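MFP2B (Ascaris suum, PDB 2BJR) enhances polymerization of the major sperm protein MSP, which underlies the amoeboid motility of Ascaris sperm, and carries a bound zinc ion. Local coordinates at residues F102-D106 and K107-M111; S123-G127 and G128-G132; W95-Y98 and S99-F102. All coordinates share one frame; numbering follows the deposited sequence.

Contact 1. Residues F102-D106 and K107-M111; sequences FDKMD and KGAEM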
loop_
_atom_site.group_PDB
_atom_site.type_symbol
_atom_site.label_atom_id
_atom_site.label_comp_id
_atom_site.label_asym_id
_atom_site.label_seq_id
_atom_site.Cartn_x
_atom_site.Cartn_y
_atom_site.Cartn_z
ATOM N N PHE A 102 -24.626 2.425 -13.060
ATOM C CA PHE A 102 -25.464 2.650 -14.261
ATOM C C PHE A 102 -25.181 4.007 -14.873
ATOM O O PHE A 102 -24.942 4.093 -16.058
ATOM C CB PHE A 102 -26.962 2.452 -13.970
ATOM C CG PHE A 102 -27.301 1.057 -13.464
ATOM C CD1 PHE A 102 -27.883 0.871 -12.215
ATOM C CD2 PHE A 102 -26.990 -0.059 -14.230
ATOM C CE1 PHE A 102 -28.181 -0.419 -11.750
ATOM C CE2 PHE A 102 -27.279 -1.351 -13.776
ATOM C CZ PHE A 102 -27.861 -1.528 -12.531
ATOM N N ASP A 103 -25.125 5.050 -14.050
ATOM C CA ASP A 103 -24.758 6.393 -14.514
ATOM C C ASP A 103 -23.381 6.415 -15.163
ATOM O O ASP A 103 -23.157 7.017 -16.218
ATOM C CB ASP A 103 -24.801 7.359 -13.335
ATOM C CG ASP A 103 -26.192 7.524 -12.789
ATOM O OD1 ASP A 103 -27.156 6.971 -13.406
ATOM O OD2 ASP A 103 -26.431 8.189 -11.763
ATOM N N LYS A 104 -22.466 5.699 -14.546
ATOM C CA LYS A 104 -21.116 5.638 -15.024
ATOM C C LYS A 104 -21.029 4.886 -16.346
ATOM O O LYS A 104 -20.343 5.304 -17.267
ATOM C CB LYS A 104 -20.259 4.990 -13.954
ATOM C CG LYS A 104 -18.866 5.386 -13.992
ATOM C CD LYS A 104 -18.594 6.841 -13.520
ATOM C CE LYS A 104 -17.166 7.112 -13.898
ATOM N NZ LYS A 104 -16.764 8.524 -13.997
HETATM N N MSE A 105 -21.751 3.801 -16.465
HETATM C CA MSE A 105 -21.759 3.074 -17.729
HETATM C C MSE A 105 -22.379 3.907 -18.859
HETATM O O MSE A 105 -21.894 3.878 -19.981
HETATM C CB MSE A 105 -22.503 1.750 -17.560
HETATM C CG MSE A 105 -21.662 0.744 -16.832
HETATM SE SE MSE A 105 -22.663 -0.982 -16.777
HETATM C CE MSE A 105 -23.795 -0.626 -15.308
ATOM N N ASP A 106 -23.410 4.661 -18.530
ATOM C CA ASP A 106 -24.075 5.534 -19.497
ATOM C C ASP A 106 -23.220 6.721 -19.963
ATOM O O ASP A 106 -23.515 7.308 -20.999
ATOM C CB ASP A 106 -25.392 6.066 -18.907
ATOM C CG ASP A 106 -26.456 4.973 -18.730
ATOM O OD1 ASP A 106 -26.317 3.835 -19.279
ATOM O OD2 ASP A 106 -27.461 5.178 -18.037
ATOM N N LYS A 107 -22.185 7.070 -19.201
ATOM C CA LYS A 107 -21.238 8.117 -19.565
ATOM C C LYS A 107 -20.050 7.503 -20.270
ATOM O O LYS A 107 -19.097 8.193 -20.643
ATOM C CB LYS A 107 -20.779 8.899 -18.331
ATOM C CG LYS A 107 -21.784 9.944 -17.841
ATOM C CD LYS A 107 -21.302 10.594 -16.536
ATOM C CE LYS A 107 -22.413 11.294 -15.777
ATOM N NZ LYS A 107 -21.951 11.641 -14.386
ATOM N N GLY A 108 -20.090 6.183 -20.454
ATOM C CA GLY A 108 -19.095 5.525 -21.271
ATOM C C GLY A 108 -18.033 4.741 -20.572
ATOM O O GLY A 108 -17.122 4.235 -21.212
ATOM N N ALA A 109 -18.116 4.610 -19.256
ATOM C CA ALA A 109 -17.165 3.747 -18.561
ATOM C C ALA A 109 -17.509 2.247 -18.780
ATOM O O ALA A 109 -18.663 1.918 -19.022
ATOM C CB ALA A 109 -17.186 4.074 -17.083
ATOM N N GLU A 110 -16.505 1.383 -18.773
ATOM C CA GLU A 110 -16.680 -0.097 -18.757
ATOM C C GLU A 110 -16.361 -0.633 -17.379
ATOM O O GLU A 110 -15.326 -0.285 -16.842
ATOM C CB GLU A 110 -15.662 -0.787 -19.656
ATOM C CG GLU A 110 -15.852 -0.563 -21.127
ATOM C CD GLU A 110 -14.753 -1.149 -21.972
ATOM O OE1 GLU A 110 -13.709 -1.575 -21.450
ATOM O OE2 GLU A 110 -14.930 -1.144 -23.211
HETATM N N MSE A 111 -17.189 -1.506 -16.834
HETATM C CA MSE A 111 -16.955 -2.035 -15.492
HETATM C C MSE A 111 -15.936 -3.118 -15.593
HETATM O O MSE A 111 -15.998 -3.968 -16.499
HETATM C CB MSE A 111 -18.236 -2.575 -14.863
HETATM C CG MSE A 111 -19.338 -1.613 -14.600
HETATM SE SE MSE A 111 -18.828 0.027 -13.557
HETATM C CE MSE A 111 -18.511 1.238 -15.046
#
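The flat peptide carbonyl of Lys104 takes a backbone N-H from each of its two faces. Lys107 N comes from above the plane, 71° out of it, and bonds to Lys104 O at 3.2 Å. Ala109 N approaches from the opposite face, tilted only 27°, and the length to Lys104 O is 3.1 Å. One residue along, the carbonyl of Met105 takes the next N-H, with Gly108 N to Met105 O at 3.0 Å. The bonds from Ala109 and Gly108 into the last turn, together with the positive phi of Gly108, make a Schellman motif that ends helix 101-106 and reverses the chain. The CA-H of Met105 also points at Ala109 O, 3.5 Å from CA.

Two apolar touches cross the reversal. Ala109 CB sits against Lys104 CG at 3.8 Å. The selenomethionines Met105 and Met111 cross at about a right angle: Met111 CE reaches Met105 CG at 3.7 Å, and Met111 CG lies 4.0 Å from Met105 SE. The bend of Met111 about CB-CG (chi2 -52°) swings its selenium and methyl back toward the helix.

The turn lies at the surface, joining helix 101-106 to the edge strand 110-111. Lys104 reaches across to Glu166 of strand 161-166 in a salt bridge, and its chain also touches Asn94 and Ile96 of strand 92-97. Met111 packs on Ile96, Ile162 and Ala164, while Glu110 pairs with Arg165 through both backbone and side chain, tying the new strand to strand 161-166.

Contact 2. Residues S123-G127 and G128-G132; sequences SERPG and GALLG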
loop_
_atom_site.group_PDB
_atom_site.type_symbol
_atom_site.label_atom_id
_atom_site.label_comp_id
_atom_site.label_asym_id
_atom_site.label_seq_id
_atom_site.Cartn_x
_atom_site.Cartn_y
_atom_site.Cartn_z
ATOM N N SER A 123 -15.535 -0.933 1.836
ATOM C CA SER A 123 -14.589 0.036 2.350
ATOM C C SER A 123 -14.865 0.430 3.806
ATOM O O SER A 123 -13.925 0.683 4.579
ATOM C CB SER A 123 -14.599 1.317 1.453
ATOM O OG SER A 123 -15.927 1.627 0.939
ATOM N N GLU A 124 -16.135 0.512 4.160
ATOM C CA GLU A 124 -16.561 0.994 5.477
ATOM C C GLU A 124 -16.842 -0.103 6.507
ATOM O O GLU A 124 -17.450 0.172 7.534
ATOM C CB GLU A 124 -17.789 1.890 5.324
ATOM C CG GLU A 124 -17.592 3.042 4.358
ATOM C CD GLU A 124 -16.452 3.947 4.757
ATOM O OE1 GLU A 124 -16.468 4.465 5.885
ATOM O OE2 GLU A 124 -15.522 4.148 3.948
ATOM N N ARG A 125 -16.410 -1.334 6.239
ATOM C CA ARG A 125 -16.664 -2.463 7.100
ATOM C C ARG A 125 -16.022 -2.200 8.450
ATOM O O ARG A 125 -14.839 -1.784 8.539
ATOM C CB ARG A 125 -16.074 -3.722 6.504
ATOM C CG ARG A 125 -16.281 -4.991 7.260
ATOM C CD ARG A 125 -15.593 -6.126 6.592
ATOM N NE ARG A 125 -15.586 -7.323 7.403
ATOM C CZ ARG A 125 -14.618 -7.662 8.263
ATOM N NH1 ARG A 125 -13.536 -6.927 8.450
ATOM N NH2 ARG A 125 -14.744 -8.755 8.942
ATOM N N PRO A 126 -16.804 -2.359 9.511
ATOM C CA PRO A 126 -16.222 -2.165 10.851
ATOM C C PRO A 126 -15.031 -3.061 11.071
ATOM O O PRO A 126 -15.048 -4.274 10.871
ATOM C CB PRO A 126 -17.400 -2.466 11.813
ATOM C CG PRO A 126 -18.593 -2.100 10.984
ATOM C CD PRO A 126 -18.259 -2.576 9.549
ATOM N N GLY A 127 -13.955 -2.436 11.536
ATOM C CA GLY A 127 -12.758 -3.175 11.860
ATOM C C GLY A 127 -11.787 -3.348 10.706
ATOM O O GLY A 127 -10.735 -3.962 10.857
ATOM N N GLY A 128 -12.155 -2.846 9.531
ATOM C CA GLY A 128 -11.277 -2.915 8.389
ATOM C C GLY A 128 -11.999 -3.334 7.133
ATOM O O GLY A 128 -12.823 -4.264 7.146
ATOM N N ALA A 129 -11.656 -2.666 6.041
ATOM C CA ALA A 129 -12.207 -3.005 4.709
ATOM C C ALA A 129 -11.905 -4.440 4.321
ATOM O O ALA A 129 -10.858 -4.996 4.688
ATOM C CB ALA A 129 -11.633 -2.085 3.696
ATOM N N LEU A 130 -12.793 -5.058 3.526
ATOM C CA LEU A 130 -12.468 -6.322 2.908
ATOM C C LEU A 130 -12.837 -6.215 1.441
ATOM O O LEU A 130 -13.857 -5.657 1.106
ATOM C CB LEU A 130 -13.262 -7.508 3.477
ATOM C CG LEU A 130 -12.870 -8.187 4.775
ATOM C CD1 LEU A 130 -13.886 -9.278 5.077
ATOM C CD2 LEU A 130 -11.430 -8.689 4.803
ATOM N N LEU A 131 -11.989 -6.799 0.629
ATOM C CA LEU A 131 -12.197 -6.898 -0.797
ATOM C C LEU A 131 -12.715 -8.303 -1.077
ATOM O O LEU A 131 -12.149 -9.301 -0.608
ATOM C CB LEU A 131 -10.870 -6.586 -1.490
ATOM C CG LEU A 131 -10.839 -6.511 -2.978
ATOM C CD1 LEU A 131 -11.650 -5.350 -3.558
ATOM C CD2 LEU A 131 -9.359 -6.491 -3.399
ATOM N N GLY A 132 -13.801 -8.373 -1.823
ATOM C CA GLY A 132 -14.403 -9.646 -2.224
ATOM C C GLY A 132 -14.881 -9.604 -3.671
ATOM O O GLY A 132 -14.363 -8.819 -4.467
#
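A type II beta turn from Arg125 to Gly128 forms the tip of the connection between strands 117-122 and 130-135, antiparallel neighbours in a four-stranded sheet. Gly128 N closes it on Arg125 O at 3.1 Å. Pro126 and Gly127 are its two corner residues, and Gly127 has the positive phi that this kind of turn needs at its second corner. Gly128, which follows, has positive phi as well (136°).

Arg125 bonds across the turn a second time, now through its side chain. CG stands anti to the backbone N (chi1 -179°) and the chain stays extended to NE, which lays the methylenes alongside the Gly128 carbonyl; CB and CD are each 3.4 Å from Gly128 O. The head then turns at NE so that NH1 donates to Gly128 O at 3.0 Å. The bond is nearly straight (168° at the hydrogen), and the oxygen lies in the guanidinium plane, at its edge. Arg125 thus holds Gly128 twice: its carbonyl oxygen accepts from Gly128 N while its guanidinium donates to Gly128 O.

Ala129 is buried beyond the turn, its CB 3.7 Å from Ser123 O, so the two ends of the loop touch at its neck. Backbone bonds between Leu130 and Trp122 then take up the pairing of the strands. Arg125 and Leu130 both pack on His145 of strand 140-145, and a sulfate, probably from the crystallisation liquor, is bound about 3 Å from the side chain of Pro126.

Leu130 lies over one face of the guanidinium, offset toward its rim, with CD1 3.5 Å from Arg125 NE and 3.6 Å from Arg125 CZ.

Contact 3. Residues W95-Y98 and S99-F102; sequences WIKY and SDRF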
loop_
_atom_site.group_PDB
_atom_site.type_symbol
_atom_site.label_atom_id
_atom_site.label_comp_id
_atom_site.label_asym_id
_atom_site.label_seq_id
_atom_site.Cartn_x
_atom_site.Cartn_y
_atom_site.Cartn_z
ATOM N N TRP A 95 -12.357 4.041 -8.960
ATOM C CA TRP A 95 -13.241 3.322 -8.039
ATOM C C TRP A 95 -14.503 4.110 -7.835
ATOM O O TRP A 95 -14.447 5.259 -7.443
ATOM C CB TRP A 95 -12.549 3.077 -6.683
ATOM C CG TRP A 95 -11.401 2.142 -6.688
ATOM C CD1 TRP A 95 -10.134 2.408 -7.030
ATOM C CD2 TRP A 95 -11.420 0.741 -6.304
ATOM N NE1 TRP A 95 -9.355 1.279 -6.927
ATOM C CE2 TRP A 95 -10.110 0.251 -6.454
ATOM C CE3 TRP A 95 -12.419 -0.133 -5.893
ATOM C CZ2 TRP A 95 -9.759 -1.063 -6.168
ATOM C CZ3 TRP A 95 -12.079 -1.429 -5.584
ATOM C CH2 TRP A 95 -10.761 -1.889 -5.732
ATOM N N ILE A 96 -15.667 3.516 -8.093
ATOM C CA ILE A 96 -16.942 4.188 -7.939
ATOM C C ILE A 96 -17.832 3.458 -6.959
ATOM O O ILE A 96 -17.639 2.273 -6.704
ATOM C CB ILE A 96 -17.679 4.297 -9.295
ATOM C CG1 ILE A 96 -18.085 2.881 -9.802
ATOM C CG2 ILE A 96 -16.807 4.980 -10.267
ATOM C CD1 ILE A 96 -18.989 2.918 -11.012
ATOM N N LYS A 97 -18.862 4.141 -6.465
ATOM C CA LYS A 97 -19.853 3.490 -5.637
ATOM C C LYS A 97 -20.656 2.538 -6.498
ATOM O O LYS A 97 -21.002 2.845 -7.640
ATOM C CB LYS A 97 -20.818 4.488 -5.009
ATOM C CG LYS A 97 -20.191 5.353 -3.911
ATOM C CD LYS A 97 -21.295 6.139 -3.191
ATOM C CE LYS A 97 -20.951 7.593 -2.988
ATOM N NZ LYS A 97 -22.189 8.385 -2.623
ATOM N N TYR A 98 -20.983 1.399 -5.917
ATOM C CA TYR A 98 -21.728 0.375 -6.612
ATOM C C TYR A 98 -23.063 0.985 -7.102
ATOM O O TYR A 98 -23.507 0.698 -8.209
ATOM C CB TYR A 98 -21.957 -0.763 -5.643
ATOM C CG TYR A 98 -22.750 -1.892 -6.183
ATOM C CD1 TYR A 98 -22.170 -2.810 -7.067
ATOM C CD2 TYR A 98 -24.080 -2.049 -5.845
ATOM C CE1 TYR A 98 -22.926 -3.869 -7.587
ATOM C CE2 TYR A 98 -24.838 -3.107 -6.341
ATOM C CZ TYR A 98 -24.264 -4.011 -7.212
ATOM O OH TYR A 98 -25.011 -5.099 -7.678
ATOM N N SER A 99 -23.650 1.878 -6.314
ATOM C CA SER A 99 -24.930 2.475 -6.691
ATOM C C SER A 99 -24.816 3.370 -7.920
ATOM O O SER A 99 -25.826 3.621 -8.570
ATOM C CB SER A 99 -25.555 3.253 -5.522
ATOM O OG SER A 99 -24.704 4.321 -5.124
ATOM N N ASP A 100 -23.606 3.821 -8.248
ATOM C CA ASP A 100 -23.371 4.729 -9.378
ATOM C C ASP A 100 -23.008 4.031 -10.675
ATOM O O ASP A 100 -22.654 4.719 -11.661
ATOM C CB ASP A 100 -22.256 5.735 -9.034
ATOM C CG ASP A 100 -22.707 6.792 -8.040
ATOM O OD1 ASP A 100 -23.945 7.038 -7.970
ATOM O OD2 ASP A 100 -21.884 7.405 -7.288
ATOM N N ARG A 101 -23.068 2.696 -10.718
ATOM C CA ARG A 101 -22.525 1.972 -11.870
ATOM C C ARG A 101 -23.308 2.264 -13.163
ATOM O O ARG A 101 -22.706 2.398 -14.227
ATOM C CB ARG A 101 -22.454 0.467 -11.596
ATOM C CG ARG A 101 -23.790 -0.221 -11.303
ATOM C CD ARG A 101 -23.610 -1.610 -10.636
ATOM N NE ARG A 101 -24.863 -2.342 -10.480
ATOM C CZ ARG A 101 -25.836 -2.045 -9.611
ATOM N NH1 ARG A 101 -25.757 -1.006 -8.801
ATOM N NH2 ARG A 101 -26.918 -2.799 -9.561
ATOM N N PHE A 102 -24.626 2.425 -13.060
ATOM C CA PHE A 102 -25.464 2.650 -14.261
ATOM C C PHE A 102 -25.181 4.007 -14.873
ATOM O O PHE A 102 -24.942 4.093 -16.058
ATOM C CB PHE A 102 -26.962 2.452 -13.970
ATOM C CG PHE A 102 -27.301 1.057 -13.464
ATOM C CD1 PHE A 102 -27.883 0.871 -12.215
ATOM C CD2 PHE A 102 -26.990 -0.059 -14.230
ATOM C CE1 PHE A 102 -28.181 -0.419 -11.750
ATOM C CE2 PHE A 102 -27.279 -1.351 -13.776
ATOM C CZ PHE A 102 -27.861 -1.528 -12.531
HETATM O O HOH W 1 -19.276 6.904 -7.287
#
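Tyr98 O is gripped twice by Arg101, where strand 92-97 passes through a 3-10 turn into helix 101-106. Arg101 N bonds to Tyr98 O at 3.2 Å and Arg101 NH1 to the same oxygen at 2.9 Å, the two coming from opposite faces of the carbonyl plane. An earlier turn bond, Asp100 N to Lys97 O, spans 2.8 Å.

The side chain of Arg101 doubles back. With CG between the backbone N and the carbonyl carbon (chi1 61°), the extended chain runs alongside Tyr98, and its guanidinium stacks flat on the phenol ring. Their planes are 11° apart, and CZ lies 3.8 Å from the Tyr98 ring centroid, a cation-pi contact. Phe102 CE1 lies over the other face, toward the rim, so the group is sandwiched while NH1 holds its rotation.

Tyr98 packs inward on Phe118 and Leu157. Behind the turn, Ile96 CD1 rests 3.8 Å from Arg101 CA, and Arg101 also touches Ile162. Asp100 is the N-cap residue, but its carboxylate makes no capping bond; a water accepts from Lys97 N at 2.9 Å and donates to Asp100 OD2 at 2.7 Å.

Along the chain, contact 3 comes first: it turns the end of strand 92-97 into helix 101-106. Contact 1 follows directly, sharing Phe102, and leads out of that helix into strand 110-111. Strands 92-97 and 110-111 flank strand 161-166 on its two sides, so the pair of turns makes the crossover within one small sheet, and the two contacts touch through apolar side chains. Contact 2 comes later, in series, and closes the hairpin of strands 117-122 and 130-135 in a second sheet. It lies about 13 Å from contact 1 at the nearest atoms, but meets contact 3 where Leu131 packs against Trp95.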